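Local coordinates for thiosulfate reductase (Thermus thermophilus, PDB 2VPZ), which probably works as a molybdenum oxidoreductase that reduces sulfur compounds such as polysulfide, using two molybdopterin guanine dinucleotides and a [4Fe-4S] cluster, at residues A115-E118 with E119-H123; I265-L268 with I269-L273; A291-K294 with D295-P298; I521-E524 with L525-L529. All blocks are in the same frame, centred on the assembly; numbering follows the deposited sequence.

Interaction 1. Residues A115-E118 with E119-H123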
ATOM      1  N   ALA A 115     -23.873  26.289 -54.889  1.00 57.95           N
ATOM      2  CA  ALA A 115     -24.122  27.674 -55.249  1.00 57.74           C
ATOM      3  C   ALA A 115     -22.898  28.507 -54.982  1.00 57.41           C
ATOM      4  O   ALA A 115     -21.907  28.063 -54.378  1.00 57.45           O
ATOM      5  CB  ALA A 115     -25.323  28.239 -54.449  1.00 57.57           C
ATOM      6  N   THR A 116     -23.000  29.744 -55.426  1.00 56.79           N
ATOM      7  CA  THR A 116     -21.941  30.709 -55.315  1.00 56.10           C
ATOM      8  C   THR A 116     -22.199  31.594 -54.063  1.00 55.90           C
ATOM      9  O   THR A 116     -23.340  31.738 -53.641  1.00 55.62           O
ATOM     10  CB  THR A 116     -21.920  31.541 -56.662  1.00 56.08           C
ATOM     11  OG1 THR A 116     -20.579  31.707 -57.109  1.00 55.59           O
ATOM     12  CG2 THR A 116     -22.629  32.886 -56.512  1.00 55.58           C
ATOM     13  N   TRP A 117     -21.160  32.124 -53.423  1.00 56.50           N
ATOM     14  CA  TRP A 117     -21.410  33.001 -52.268  1.00 57.09           C
ATOM     15  C   TRP A 117     -22.339  34.159 -52.655  1.00 57.59           C
ATOM     16  O   TRP A 117     -23.214  34.575 -51.875  1.00 57.39           O
ATOM     17  CB  TRP A 117     -20.111  33.560 -51.678  1.00 56.82           C
ATOM     18  CG  TRP A 117     -19.507  32.639 -50.654  1.00 57.21           C
ATOM     19  CD1 TRP A 117     -18.421  31.808 -50.818  1.00 57.20           C
ATOM     20  CD2 TRP A 117     -19.992  32.397 -49.316  1.00 56.72           C
ATOM     21  NE1 TRP A 117     -18.215  31.078 -49.673  1.00 57.16           N
ATOM     22  CE2 TRP A 117     -19.157  31.418 -48.736  1.00 57.38           C
ATOM     23  CE3 TRP A 117     -21.054  32.918 -48.552  1.00 56.83           C
ATOM     24  CZ2 TRP A 117     -19.351  30.935 -47.410  1.00 57.34           C
ATOM     25  CZ3 TRP A 117     -21.259  32.445 -47.231  1.00 56.26           C
ATOM     26  CH2 TRP A 117     -20.401  31.462 -46.681  1.00 56.96           C
ATOM     27  N   GLU A 118     -22.140  34.670 -53.864  1.00 58.14           N
ATOM     28  CA  GLU A 118     -22.921  35.771 -54.428  1.00 58.78           C
ATOM     29  C   GLU A 118     -24.392  35.368 -54.589  1.00 58.19           C
ATOM     30  O   GLU A 118     -25.302  36.049 -54.088  1.00 57.48           O
ATOM     31  CB  GLU A 118     -22.311  36.214 -55.776  1.00 60.92           C
ATOM     32  CG  GLU A 118     -20.792  36.557 -55.719  1.00 64.02           C
ATOM     33  CD  GLU A 118     -19.877  35.329 -55.438  1.00 66.06           C
ATOM     34  OE1 GLU A 118     -20.091  34.263 -56.057  1.00 67.12           O
ATOM     35  OE2 GLU A 118     -18.930  35.464 -54.624  1.00 67.03           O
ATOM     36  N   GLU A 119     -24.627  34.239 -55.251  1.00 58.29           N
ATOM     37  CA  GLU A 119     -25.979  33.711 -55.469  1.00 58.68           C
ATOM     38  C   GLU A 119     -26.717  33.330 -54.169  1.00 57.82           C
ATOM     39  O   GLU A 119     -27.916  33.622 -54.039  1.00 57.98           O
ATOM     40  CB  GLU A 119     -25.966  32.519 -56.440  1.00 60.08           C
ATOM     41  CG  GLU A 119     -26.935  31.396 -56.037  1.00 64.46           C
ATOM     42  CD  GLU A 119     -27.962  31.015 -57.108  1.00 66.33           C
ATOM     43  OE1 GLU A 119     -29.179  31.194 -56.853  1.00 67.11           O
ATOM     44  OE2 GLU A 119     -27.559  30.537 -58.192  1.00 67.91           O
ATOM     45  N   ALA A 120     -26.031  32.688 -53.222  1.00 56.18           N
ATOM     46  CA  ALA A 120     -26.647  32.293 -51.939  1.00 54.95           C
ATOM     47  C   ALA A 120     -26.985  33.517 -51.068  1.00 54.39           C
ATOM     48  O   ALA A 120     -28.061  33.573 -50.455  1.00 53.17           O
ATOM     49  CB  ALA A 120     -25.707  31.313 -51.143  1.00 53.95           C
ATOM     50  N   LEU A 121     -26.088  34.501 -51.032  1.00 54.50           N
ATOM     51  CA  LEU A 121     -26.314  35.720 -50.262  1.00 54.15           C
ATOM     52  C   LEU A 121     -27.456  36.614 -50.831  1.00 54.03           C
ATOM     53  O   LEU A 121     -28.180  37.249 -50.061  1.00 54.18           O
ATOM     54  CB  LEU A 121     -24.977  36.518 -50.087  1.00 54.37           C
ATOM     55  CG  LEU A 121     -23.995  35.961 -49.021  1.00 55.23           C
ATOM     56  CD1 LEU A 121     -22.694  36.791 -48.982  1.00 55.89           C
ATOM     57  CD2 LEU A 121     -24.654  35.949 -47.622  1.00 54.84           C
ATOM     58  N   ASP A 122     -27.649  36.612 -52.159  1.00 54.45           N
ATOM     59  CA  ASP A 122     -28.730  37.367 -52.851  1.00 54.60           C
ATOM     60  C   ASP A 122     -30.078  36.718 -52.534  1.00 54.42           C
ATOM     61  O   ASP A 122     -31.075  37.383 -52.209  1.00 53.85           O
ATOM     62  CB  ASP A 122     -28.599  37.357 -54.379  1.00 55.91           C
ATOM     63  CG  ASP A 122     -27.542  38.336 -54.925  1.00 56.80           C
ATOM     64  OD1 ASP A 122     -26.998  39.126 -54.137  1.00 57.90           O
ATOM     65  OD2 ASP A 122     -27.298  38.293 -56.153  1.00 56.77           O
ATOM     66  N   HIS A 123     -30.094  35.394 -52.680  1.00 54.56           N
ATOM     67  CA  HIS A 123     -31.267  34.571 -52.413  1.00 54.50           C
ATOM     68  C   HIS A 123     -31.788  34.805 -50.972  1.00 54.42           C
ATOM     69  O   HIS A 123     -33.004  34.886 -50.762  1.00 54.37           O
ATOM     70  CB  HIS A 123     -30.952  33.072 -52.673  1.00 54.30           C
ATOM     71  CG  HIS A 123     -32.119  32.147 -52.594  1.00 54.20           C
ATOM     72  ND1 HIS A 123     -32.508  31.548 -51.439  1.00 55.80           N
ATOM     73  CD2 HIS A 123     -32.991  31.741 -53.526  1.00 54.76           C
ATOM     74  CE1 HIS A 123     -33.582  30.817 -51.651  1.00 55.24           C
ATOM     75  NE2 HIS A 123     -33.898  30.919 -52.922  1.00 54.91           N
TER
HETATM   76  O   HOH W   1     -25.023  29.885 -57.835  1.00 75.30           O
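Ala120 N donates to Thr116 O over 2.9 Å, in a nearly straight bond (170°). Leu121 N to Trp117 O and Asp122 N to Glu118 O follow as the next two bonds of the same spiral. Side chains then close over these carbonyls. Leu121 CG lies 3.3 Å from Trp117 O. Its CD1 runs on to the six-membered part of the indole and meets Trp117 CE3 at 4.2 Å, approaching the ring obliquely. Asp122 CG sits 3.3 Å from Glu118 O. Before the helix, Ala115 CB touches Glu119 CG at 3.9 Å. A water bridges the same end. It accepts from Thr116 N and donates to Glu119 OE2, the latter over 2.6 Å.

This is the first turn of helix 117-134, with Thr116 at the N-cap position. Its hydroxyl makes no capping bond. Instead, Thr116 OG1 donates to Glu118 OE1 over 2.8 Å. The Glu118 chain is bent at CB-CG (chi2 67°), which swings the carboxylate back beside the threonine. Glu118 and Glu119, both in the first turn, would probably interact favourably with the helix dipole.

The second shell positions both ends of the turn. Trp117 NE1 is hydrogen-bonded to Asp514 O, and Ala115 has backbone hydrogen bonding with Pro98. Asp122 OD1 has a salt-bridge partner in Arg528, on helix 518-528. Ala115 and Glu119 rest against Ile100 of strand 99-101, while Ala120 packs on Val478 and Leu480.

Interaction 2. Residues I265-L268 with I269-L273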
ATOM      1  N   ILE A 265     -30.307  27.674   6.149  1.00 52.78           N
ATOM      2  CA  ILE A 265     -30.570  29.110   6.389  1.00 53.10           C
ATOM      3  C   ILE A 265     -31.109  29.186   7.841  1.00 53.91           C
ATOM      4  O   ILE A 265     -30.662  30.002   8.650  1.00 54.50           O
ATOM      5  CB  ILE A 265     -31.640  29.724   5.352  1.00 52.76           C
ATOM      6  CG1 ILE A 265     -30.958  30.164   4.041  1.00 50.59           C
ATOM      7  CG2 ILE A 265     -32.386  30.904   6.010  1.00 53.15           C
ATOM      8  CD1 ILE A 265     -31.936  30.316   2.833  1.00 48.70           C
ATOM      9  N   HIS A 266     -32.058  28.310   8.156  1.00 54.71           N
ATOM     10  CA  HIS A 266     -32.624  28.200   9.507  1.00 55.23           C
ATOM     11  C   HIS A 266     -31.541  27.933  10.589  1.00 55.48           C
ATOM     12  O   HIS A 266     -31.552  28.574  11.640  1.00 55.82           O
ATOM     13  CB  HIS A 266     -33.696  27.070   9.602  1.00 56.00           C
ATOM     14  CG  HIS A 266     -34.223  26.786  10.968  1.00 57.89           C
ATOM     15  ND1 HIS A 266     -35.552  26.911  11.288  1.00 58.01           N
ATOM     16  CD2 HIS A 266     -33.616  26.373  12.079  1.00 57.79           C
ATOM     17  CE1 HIS A 266     -35.738  26.601  12.552  1.00 57.62           C
ATOM     18  NE2 HIS A 266     -34.568  26.268  13.054  1.00 57.48           N
ATOM     19  N   VAL A 267     -30.616  26.995  10.361  1.00 55.60           N
ATOM     20  CA  VAL A 267     -29.590  26.708  11.375  1.00 54.44           C
ATOM     21  C   VAL A 267     -28.603  27.882  11.633  1.00 55.41           C
ATOM     22  O   VAL A 267     -28.244  28.139  12.773  1.00 55.80           O
ATOM     23  CB  VAL A 267     -28.780  25.364  11.098  1.00 52.97           C
ATOM     24  CG1 VAL A 267     -27.686  25.161  12.175  1.00 51.86           C
ATOM     25  CG2 VAL A 267     -29.741  24.154  11.090  1.00 52.25           C
ATOM     26  N   LEU A 268     -28.197  28.614  10.595  1.00 56.28           N
ATOM     27  CA  LEU A 268     -27.292  29.771  10.747  1.00 58.19           C
ATOM     28  C   LEU A 268     -28.000  30.991  11.402  1.00 60.07           C
ATOM     29  O   LEU A 268     -27.358  31.795  12.095  1.00 60.50           O
ATOM     30  CB  LEU A 268     -26.647  30.178   9.397  1.00 57.43           C
ATOM     31  CG  LEU A 268     -25.968  29.120   8.501  1.00 55.74           C
ATOM     32  CD1 LEU A 268     -25.739  29.680   7.075  1.00 55.41           C
ATOM     33  CD2 LEU A 268     -24.647  28.642   9.135  1.00 54.75           C
ATOM     34  N   ILE A 269     -29.303  31.152  11.173  1.00 61.32           N
ATOM     35  CA  ILE A 269     -30.059  32.248  11.781  1.00 61.84           C
ATOM     36  C   ILE A 269     -30.472  31.889  13.236  1.00 62.45           C
ATOM     37  O   ILE A 269     -30.155  32.624  14.173  1.00 63.17           O
ATOM     38  CB  ILE A 269     -31.366  32.646  10.916  1.00 61.87           C
ATOM     39  CG1 ILE A 269     -30.975  33.452   9.675  1.00 61.38           C
ATOM     40  CG2 ILE A 269     -32.358  33.458  11.786  1.00 61.73           C
ATOM     41  CD1 ILE A 269     -32.105  33.647   8.628  1.00 61.41           C
ATOM     42  N   TYR A 270     -31.112  30.736  13.431  1.00 63.15           N
ATOM     43  CA  TYR A 270     -31.579  30.285  14.753  1.00 63.69           C
ATOM     44  C   TYR A 270     -30.569  29.760  15.784  1.00 63.60           C
ATOM     45  O   TYR A 270     -30.851  29.736  16.978  1.00 64.12           O
ATOM     46  CB  TYR A 270     -32.748  29.297  14.625  1.00 65.13           C
ATOM     47  CG  TYR A 270     -34.066  29.955  14.274  1.00 67.18           C
ATOM     48  CD1 TYR A 270     -34.241  30.581  13.035  1.00 68.16           C
ATOM     49  CD2 TYR A 270     -35.134  29.980  15.183  1.00 68.02           C
ATOM     50  CE1 TYR A 270     -35.442  31.222  12.697  1.00 69.19           C
ATOM     51  CE2 TYR A 270     -36.347  30.619  14.858  1.00 68.82           C
ATOM     52  CZ  TYR A 270     -36.493  31.240  13.612  1.00 69.52           C
ATOM     53  OH  TYR A 270     -37.664  31.874  13.274  1.00 70.91           O
ATOM     54  N   GLU A 271     -29.409  29.291  15.331  1.00 63.40           N
ATOM     55  CA  GLU A 271     -28.406  28.843  16.274  1.00 63.58           C
ATOM     56  C   GLU A 271     -27.440  29.993  16.467  1.00 64.37           C
ATOM     57  O   GLU A 271     -26.430  29.883  17.173  1.00 64.09           O
ATOM     58  CB  GLU A 271     -27.678  27.584  15.837  1.00 63.25           C
ATOM     59  CG  GLU A 271     -28.364  26.293  16.228  1.00 62.88           C
ATOM     60  CD  GLU A 271     -27.488  25.088  15.978  1.00 63.62           C
ATOM     61  OE1 GLU A 271     -26.268  25.301  15.814  1.00 63.96           O
ATOM     62  OE2 GLU A 271     -28.005  23.953  15.951  1.00 63.84           O
ATOM     63  N   ASP A 272     -27.745  31.087  15.793  1.00 66.05           N
ATOM     64  CA  ASP A 272     -26.975  32.317  15.912  1.00 67.82           C
ATOM     65  C   ASP A 272     -25.506  32.171  15.465  1.00 67.76           C
ATOM     66  O   ASP A 272     -24.593  32.597  16.181  1.00 67.86           O
ATOM     67  CB  ASP A 272     -27.066  32.751  17.379  1.00 70.11           C
ATOM     68  CG  ASP A 272     -26.585  34.173  17.633  1.00 72.09           C
ATOM     69  OD1 ASP A 272     -27.026  35.074  16.889  1.00 72.88           O
ATOM     70  OD2 ASP A 272     -25.796  34.356  18.580  1.00 73.44           O
ATOM     71  N   LEU A 273     -25.287  31.585  14.289  1.00 67.52           N
ATOM     72  CA  LEU A 273     -23.936  31.352  13.752  1.00 66.57           C
ATOM     73  C   LEU A 273     -23.537  32.321  12.633  1.00 66.36           C
ATOM     74  O   LEU A 273     -22.364  32.374  12.245  1.00 66.25           O
ATOM     75  CB  LEU A 273     -23.817  29.894  13.226  1.00 66.08           C
ATOM     76  CG  LEU A 273     -24.149  28.776  14.242  1.00 66.12           C
ATOM     77  CD1 LEU A 273     -24.273  27.399  13.559  1.00 66.20           C
ATOM     78  CD2 LEU A 273     -23.085  28.739  15.358  1.00 66.43           C
TER
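Tyr270 stacks on His266 one helical turn back. Its CB starts 3.3 Å from His266 O, the acceptor of the Tyr270 N bond, and is also close to the imidazole. CG comes next and lies over one face of the imidazole, 3.9 Å from His266 NE2. CD1 stays near His266 O, at 3.6 Å. The two rings form a face-to-face stack, with centroids 4.5 Å apart and planes at 14°. The overlap is offset toward the rims. At the tip, Tyr270 OH is hydrogen-bonded to Lys290 O. His266 is also held, since its ND1 is hydrogen-bonded to Val293 O. Its CG stands opposite the backbone N (chi1 174°), which lays the imidazole over the face of the tyrosine ring.

The helix stops just beyond. Asp272 has a positive phi (62°), and Leu273 N reaches Leu268 O at 3.0 Å. Asp272 N bonds back to Ile269 O. Together these make a Schellman motif. On the same turn, Val267 CG1 lies 3.8 Å from Glu271 CD, and Glu271 OE2 continues to a salt bridge with Arg317.

Ile265 CG2 and Ile269 CD1 run side by side at 3.8 Å. This end of helix 257-270 sits among three others: Ile265 and Ile269 face helices 341-354 and 287-292, while Val267 and Leu273 pack on helix 309-320.

Interaction 3. Residues A291-K294 with D295-P298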
ATOM      1  N   ALA A 291     -38.154  35.204   9.955  1.00 72.01           N
ATOM      2  CA  ALA A 291     -39.559  34.829  10.213  1.00 71.89           C
ATOM      3  C   ALA A 291     -40.127  33.804   9.187  1.00 71.48           C
ATOM      4  O   ALA A 291     -40.886  32.897   9.553  1.00 71.29           O
ATOM      5  CB  ALA A 291     -40.459  36.102  10.282  1.00 71.61           C
ATOM      6  N   HIS A 292     -39.756  33.961   7.919  1.00 70.69           N
ATOM      7  CA  HIS A 292     -40.137  33.060   6.803  1.00 69.70           C
ATOM      8  C   HIS A 292     -39.678  31.625   7.093  1.00 68.82           C
ATOM      9  O   HIS A 292     -40.417  30.647   6.944  1.00 68.89           O
ATOM     10  CB  HIS A 292     -39.418  33.495   5.465  1.00 69.97           C
ATOM     11  CG  HIS A 292     -39.810  32.737   4.233  1.00 70.40           C
ATOM     12  ND1 HIS A 292     -38.999  31.818   3.624  1.00 70.73           N
ATOM     13  CD2 HIS A 292     -40.913  32.806   3.480  1.00 70.71           C
ATOM     14  CE1 HIS A 292     -39.593  31.346   2.550  1.00 70.97           C
ATOM     15  NE2 HIS A 292     -40.765  31.934   2.441  1.00 71.04           N
ATOM     16  N   VAL A 293     -38.433  31.529   7.525  1.00 68.22           N
ATOM     17  CA  VAL A 293     -37.723  30.292   7.797  1.00 68.23           C
ATOM     18  C   VAL A 293     -37.904  29.626   9.187  1.00 68.77           C
ATOM     19  O   VAL A 293     -37.175  28.687   9.555  1.00 68.76           O
ATOM     20  CB  VAL A 293     -36.197  30.573   7.511  1.00 67.82           C
ATOM     21  CG1 VAL A 293     -35.319  30.064   8.654  1.00 67.75           C
ATOM     22  CG2 VAL A 293     -35.793  30.001   6.146  1.00 67.86           C
ATOM     23  N   LYS A 294     -38.899  30.091   9.935  1.00 68.97           N
ATOM     24  CA  LYS A 294     -39.195  29.619  11.292  1.00 69.14           C
ATOM     25  C   LYS A 294     -39.403  28.093  11.508  1.00 68.71           C
ATOM     26  O   LYS A 294     -38.777  27.468  12.383  1.00 68.46           O
ATOM     27  CB  LYS A 294     -40.410  30.386  11.854  1.00 70.43           C
ATOM     28  CG  LYS A 294     -40.782  30.080  13.309  1.00 71.86           C
ATOM     29  CD  LYS A 294     -42.269  30.322  13.581  1.00 73.31           C
ATOM     30  CE  LYS A 294     -42.545  30.625  15.060  1.00 74.57           C
ATOM     31  NZ  LYS A 294     -42.131  29.514  15.982  1.00 74.98           N
ATOM     32  N   ASP A 295     -40.270  27.502  10.693  1.00 69.08           N
ATOM     33  CA  ASP A 295     -40.609  26.076  10.742  1.00 68.48           C
ATOM     34  C   ASP A 295     -39.760  25.137   9.850  1.00 67.09           C
ATOM     35  O   ASP A 295     -39.869  23.909   9.966  1.00 67.25           O
ATOM     36  CB  ASP A 295     -42.109  25.869  10.410  1.00 70.42           C
ATOM     37  CG  ASP A 295     -43.066  26.519  11.432  1.00 72.27           C
ATOM     38  OD1 ASP A 295     -43.069  26.084  12.606  1.00 72.11           O
ATOM     39  OD2 ASP A 295     -43.811  27.449  11.034  1.00 73.26           O
ATOM     40  N   PHE A 296     -38.935  25.681   8.957  1.00 64.66           N
ATOM     41  CA  PHE A 296     -38.091  24.838   8.095  1.00 63.09           C
ATOM     42  C   PHE A 296     -36.865  24.360   8.887  1.00 62.24           C
ATOM     43  O   PHE A 296     -35.769  24.912   8.781  1.00 62.58           O
ATOM     44  CB  PHE A 296     -37.645  25.588   6.831  1.00 60.53           C
ATOM     45  CG  PHE A 296     -38.779  26.200   6.045  1.00 58.53           C
ATOM     46  CD1 PHE A 296     -38.694  27.526   5.594  1.00 56.39           C
ATOM     47  CD2 PHE A 296     -39.932  25.465   5.763  1.00 58.27           C
ATOM     48  CE1 PHE A 296     -39.744  28.118   4.867  1.00 55.87           C
ATOM     49  CE2 PHE A 296     -41.002  26.039   5.037  1.00 57.56           C
ATOM     50  CZ  PHE A 296     -40.905  27.374   4.590  1.00 56.40           C
ATOM     51  N   THR A 297     -37.061  23.320   9.680  1.00 60.97           N
ATOM     52  CA  THR A 297     -36.033  22.738  10.543  1.00 60.98           C
ATOM     53  C   THR A 297     -35.322  21.494   9.974  1.00 60.04           C
ATOM     54  O   THR A 297     -35.812  20.886   9.005  1.00 59.79           O
ATOM     55  CB  THR A 297     -36.685  22.327  11.920  1.00 62.01           C
ATOM     56  OG1 THR A 297     -35.973  21.248  12.513  1.00 64.19           O
ATOM     57  CG2 THR A 297     -38.165  21.925  11.710  1.00 62.42           C
ATOM     58  N   PRO A 298     -34.104  21.155  10.497  1.00 58.77           N
ATOM     59  CA  PRO A 298     -33.420  19.965   9.981  1.00 57.85           C
ATOM     60  C   PRO A 298     -34.350  18.698  10.040  1.00 57.96           C
ATOM     61  O   PRO A 298     -34.137  17.746   9.292  1.00 59.01           O
ATOM     62  CB  PRO A 298     -32.219  19.821  10.906  1.00 57.47           C
ATOM     63  CG  PRO A 298     -31.828  21.263  11.224  1.00 56.52           C
ATOM     64  CD  PRO A 298     -33.136  22.078  11.120  1.00 57.86           C
TER
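Phe296 turns the edge of its ring toward the face of the His292 imidazole. The arrangement is an offset edge-to-face pair, with centroids 5.7 Å apart and planes at 66°. Phe296 CE1 leads, lying 4.0 Å from His292 ND1. The same carbon lies 3.3 Å from His292 O, which stands oblique to the phenyl ring. The neighbouring edge atom faces Val293: Phe296 CD1 lies 3.9 Å from Val293 CG2, and CG2 is in the plane of the ring. The phenyl edge is therefore set against an imidazole nitrogen and a methyl group. Phe296 CG stands opposite its own carbonyl carbon (chi1 -53°), which sends the ring back toward the end of the helix.

The contact spans the link between helix 287-292 and helix 298-305. Val293 is the first residue to leave helical geometry. Phe296 is the centre of an inverse gamma turn, with a weak bond of 2.9 Å from Thr297 N to Asp295 O. Thr297 is the N-cap of the next helix, and its OG1 accepts from Glu299 N.

With a serine in place of Phe296, the ring edge against His292 and Val293 CG2 is gone, which would probably open a gap there and let the imidazole turn more freely. Lys294 and Asp295 cross obliquely at the surface. Their aliphatic and carboxylate parts approach at 4.1 Å, Lys294 CD to Asp295 OD2, but their charged ends are not in contact. Farther out, Phe296 packs on Leu262 and its ring meets that of Trp300. His292 lies against Pro604 and Pro606.

Interaction 4. Residues I521-E524 with L525-L529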
ATOM      1  N   ILE A 521     -19.555  37.227 -43.563  1.00 46.29           N
ATOM      2  CA  ILE A 521     -20.912  36.792 -43.934  1.00 46.00           C
ATOM      3  C   ILE A 521     -21.965  37.839 -43.439  1.00 45.99           C
ATOM      4  O   ILE A 521     -22.892  38.189 -44.183  1.00 45.55           O
ATOM      5  CB  ILE A 521     -21.241  35.331 -43.363  1.00 45.95           C
ATOM      6  CG1 ILE A 521     -20.421  34.256 -44.094  1.00 45.70           C
ATOM      7  CG2 ILE A 521     -22.748  35.026 -43.478  1.00 45.71           C
ATOM      8  CD1 ILE A 521     -20.329  32.886 -43.371  1.00 44.08           C
ATOM      9  N   ALA A 522     -21.794  38.351 -42.220  1.00 46.53           N
ATOM     10  CA  ALA A 522     -22.681  39.366 -41.620  1.00 48.23           C
ATOM     11  C   ALA A 522     -22.632  40.700 -42.424  1.00 49.32           C
ATOM     12  O   ALA A 522     -23.672  41.208 -42.884  1.00 49.41           O
ATOM     13  CB  ALA A 522     -22.312  39.609 -40.109  1.00 46.94           C
ATOM     14  N   ARG A 523     -21.437  41.248 -42.603  1.00 49.20           N
ATOM     15  CA  ARG A 523     -21.254  42.446 -43.411  1.00 49.89           C
ATOM     16  C   ARG A 523     -21.872  42.282 -44.843  1.00 49.66           C
ATOM     17  O   ARG A 523     -22.564  43.172 -45.326  1.00 49.71           O
ATOM     18  CB  ARG A 523     -19.762  42.773 -43.541  1.00 50.01           C
ATOM     19  CG  ARG A 523     -19.449  44.059 -44.249  1.00 50.04           C
ATOM     20  CD  ARG A 523     -18.002  44.433 -44.057  1.00 51.33           C
ATOM     21  NE  ARG A 523     -17.536  45.447 -45.006  1.00 54.46           N
ATOM     22  CZ  ARG A 523     -17.548  45.340 -46.333  1.00 55.24           C
ATOM     23  NH1 ARG A 523     -18.011  44.251 -46.917  1.00 57.02           N
ATOM     24  NH2 ARG A 523     -17.094  46.337 -47.086  1.00 56.04           N
ATOM     25  N   GLU A 524     -21.627  41.144 -45.494  1.00 49.55           N
ATOM     26  CA  GLU A 524     -22.165  40.846 -46.838  1.00 50.20           C
ATOM     27  C   GLU A 524     -23.706  40.806 -46.912  1.00 49.83           C
ATOM     28  O   GLU A 524     -24.296  41.067 -47.964  1.00 50.54           O
ATOM     29  CB  GLU A 524     -21.578  39.557 -47.404  1.00 50.73           C
ATOM     30  CG  GLU A 524     -20.121  39.669 -47.807  1.00 52.73           C
ATOM     31  CD  GLU A 524     -19.913  40.691 -48.920  1.00 53.39           C
ATOM     32  OE1 GLU A 524     -20.648  40.599 -49.932  1.00 53.30           O
ATOM     33  OE2 GLU A 524     -19.037  41.578 -48.768  1.00 54.14           O
ATOM     34  N   LEU A 525     -24.347  40.427 -45.813  1.00 50.13           N
ATOM     35  CA  LEU A 525     -25.809  40.391 -45.738  1.00 50.52           C
ATOM     36  C   LEU A 525     -26.284  41.815 -45.359  1.00 51.18           C
ATOM     37  O   LEU A 525     -27.315  42.289 -45.853  1.00 50.09           O
ATOM     38  CB  LEU A 525     -26.319  39.340 -44.708  1.00 50.00           C
ATOM     39  CG  LEU A 525     -26.229  37.853 -45.126  1.00 51.29           C
ATOM     40  CD1 LEU A 525     -26.301  36.889 -43.916  1.00 50.44           C
ATOM     41  CD2 LEU A 525     -27.333  37.529 -46.163  1.00 50.94           C
ATOM     42  N   GLY A 526     -25.500  42.482 -44.507  1.00 51.76           N
ATOM     43  CA  GLY A 526     -25.756  43.833 -44.035  1.00 52.20           C
ATOM     44  C   GLY A 526     -25.772  44.920 -45.098  1.00 52.58           C
ATOM     45  O   GLY A 526     -26.546  45.882 -45.014  1.00 52.89           O
ATOM     46  N   LEU A 527     -24.911  44.772 -46.100  1.00 52.80           N
ATOM     47  CA  LEU A 527     -24.848  45.686 -47.240  1.00 53.40           C
ATOM     48  C   LEU A 527     -26.099  45.425 -48.155  1.00 54.31           C
ATOM     49  O   LEU A 527     -26.730  46.380 -48.625  1.00 56.63           O
ATOM     50  CB  LEU A 527     -23.491  45.560 -48.010  1.00 52.30           C
ATOM     51  CG  LEU A 527     -22.165  45.843 -47.254  1.00 51.56           C
ATOM     52  CD1 LEU A 527     -20.986  46.060 -48.238  1.00 50.73           C
ATOM     53  CD2 LEU A 527     -22.321  47.076 -46.329  1.00 50.49           C
ATOM     54  N   ARG A 528     -26.464  44.164 -48.357  1.00 53.06           N
ATOM     55  CA  ARG A 528     -27.663  43.753 -49.123  1.00 51.88           C
ATOM     56  C   ARG A 528     -29.105  44.135 -48.516  1.00 52.36           C
ATOM     57  O   ARG A 528     -30.072  44.066 -49.281  1.00 51.53           O
ATOM     58  CB  ARG A 528     -27.598  42.211 -49.428  1.00 51.35           C
ATOM     59  CG  ARG A 528     -26.782  41.714 -50.660  1.00 49.90           C
ATOM     60  CD  ARG A 528     -26.182  40.318 -50.400  1.00 49.28           C
ATOM     61  NE  ARG A 528     -24.747  40.243 -50.682  1.00 48.82           N
ATOM     62  CZ  ARG A 528     -24.220  39.818 -51.822  1.00 49.36           C
ATOM     63  NH1 ARG A 528     -25.014  39.416 -52.796  1.00 49.99           N
ATOM     64  NH2 ARG A 528     -22.900  39.796 -51.993  1.00 49.08           N
ATOM     65  N   LEU A 529     -29.249  44.529 -47.234  1.00 52.58           N
ATOM     66  CA  LEU A 529     -30.551  44.904 -46.531  1.00 54.67           C
ATOM     67  C   LEU A 529     -30.670  46.409 -45.977  1.00 55.36           C
ATOM     68  O   LEU A 529     -31.472  46.693 -45.043  1.00 56.07           O
ATOM     69  CB  LEU A 529     -30.888  43.874 -45.373  1.00 54.72           C
ATOM     70  CG  LEU A 529     -30.342  42.421 -45.384  1.00 54.96           C
ATOM     71  CD1 LEU A 529     -30.339  41.797 -43.958  1.00 54.83           C
ATOM     72  CD2 LEU A 529     -31.132  41.528 -46.362  1.00 54.77           C
TER
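Arg523, Glu524 and Arg528 form a salt-bridge network along the last turns of helix 518-528. Arg528 holds Glu524 side-on with two nitrogens. Its NH2 donates to Glu524 OE1 over 3.2 Å, a nearly straight bond (168°) that meets the oxygen almost along its C-O axis. Its NE donates to the backbone oxygen, Glu524 O, at 2.9 Å. Both oxygens lie close to the guanidinium plane, although the carboxylate itself is turned 65° from it. The Arg528 chain bends at chi2 and chi3, which folds the guanidinium back over the preceding turn.

The other carboxylate oxygen, Glu524 OE2, pairs with Arg523 NH1 over 3.4 Å and lies in the plane of that guanidinium. Arg523 is extended from CG to NE, and its NE is bonded to Trp537 O. Leu527 CD1 covers one face of this group, 3.7 Å from Arg523 NH1. Beneath the charges run backbone bonds, such as Gly526 N to Ala522 O at 2.8 Å. On the buried side, Ile521 CG2 and Leu525 CD1 lie together at 4.0 Å.

If a leucine stood in place of Arg528, Glu524 OE1 and Glu524 O would lose the donors described, and Asp122, the partner of Arg528 NH1, would probably be left without its countercharge.

Glu524 thus spreads its charge between two arginines, which would be expected to keep it ionised. Arg528 NE satisfies the backbone oxygen of Glu524 through a side chain.

The four contacts form two touching pairs on opposite sides of the chain's centre. Interactions 1 and 4 have centres about 12 Å apart. Here helices 117-134 and 518-528 pack through Leu121 CD2 against Leu525 CD2 at 3.4 Å, and Trp117 CH2 against Ile521 CD1 at 3.6 Å. This pair lies nearer the cofactor: the side chains of Ile521 and Trp117 are about 7 and 9 Å from a bound molybdopterin guanine dinucleotide. Interactions 2 and 3 have centres about 10 Å apart. Tyr270 OH lies 3.4 Å from Lys294 CA. The centres of interactions 1 and 2 are about 66 Å apart, and they do not touch.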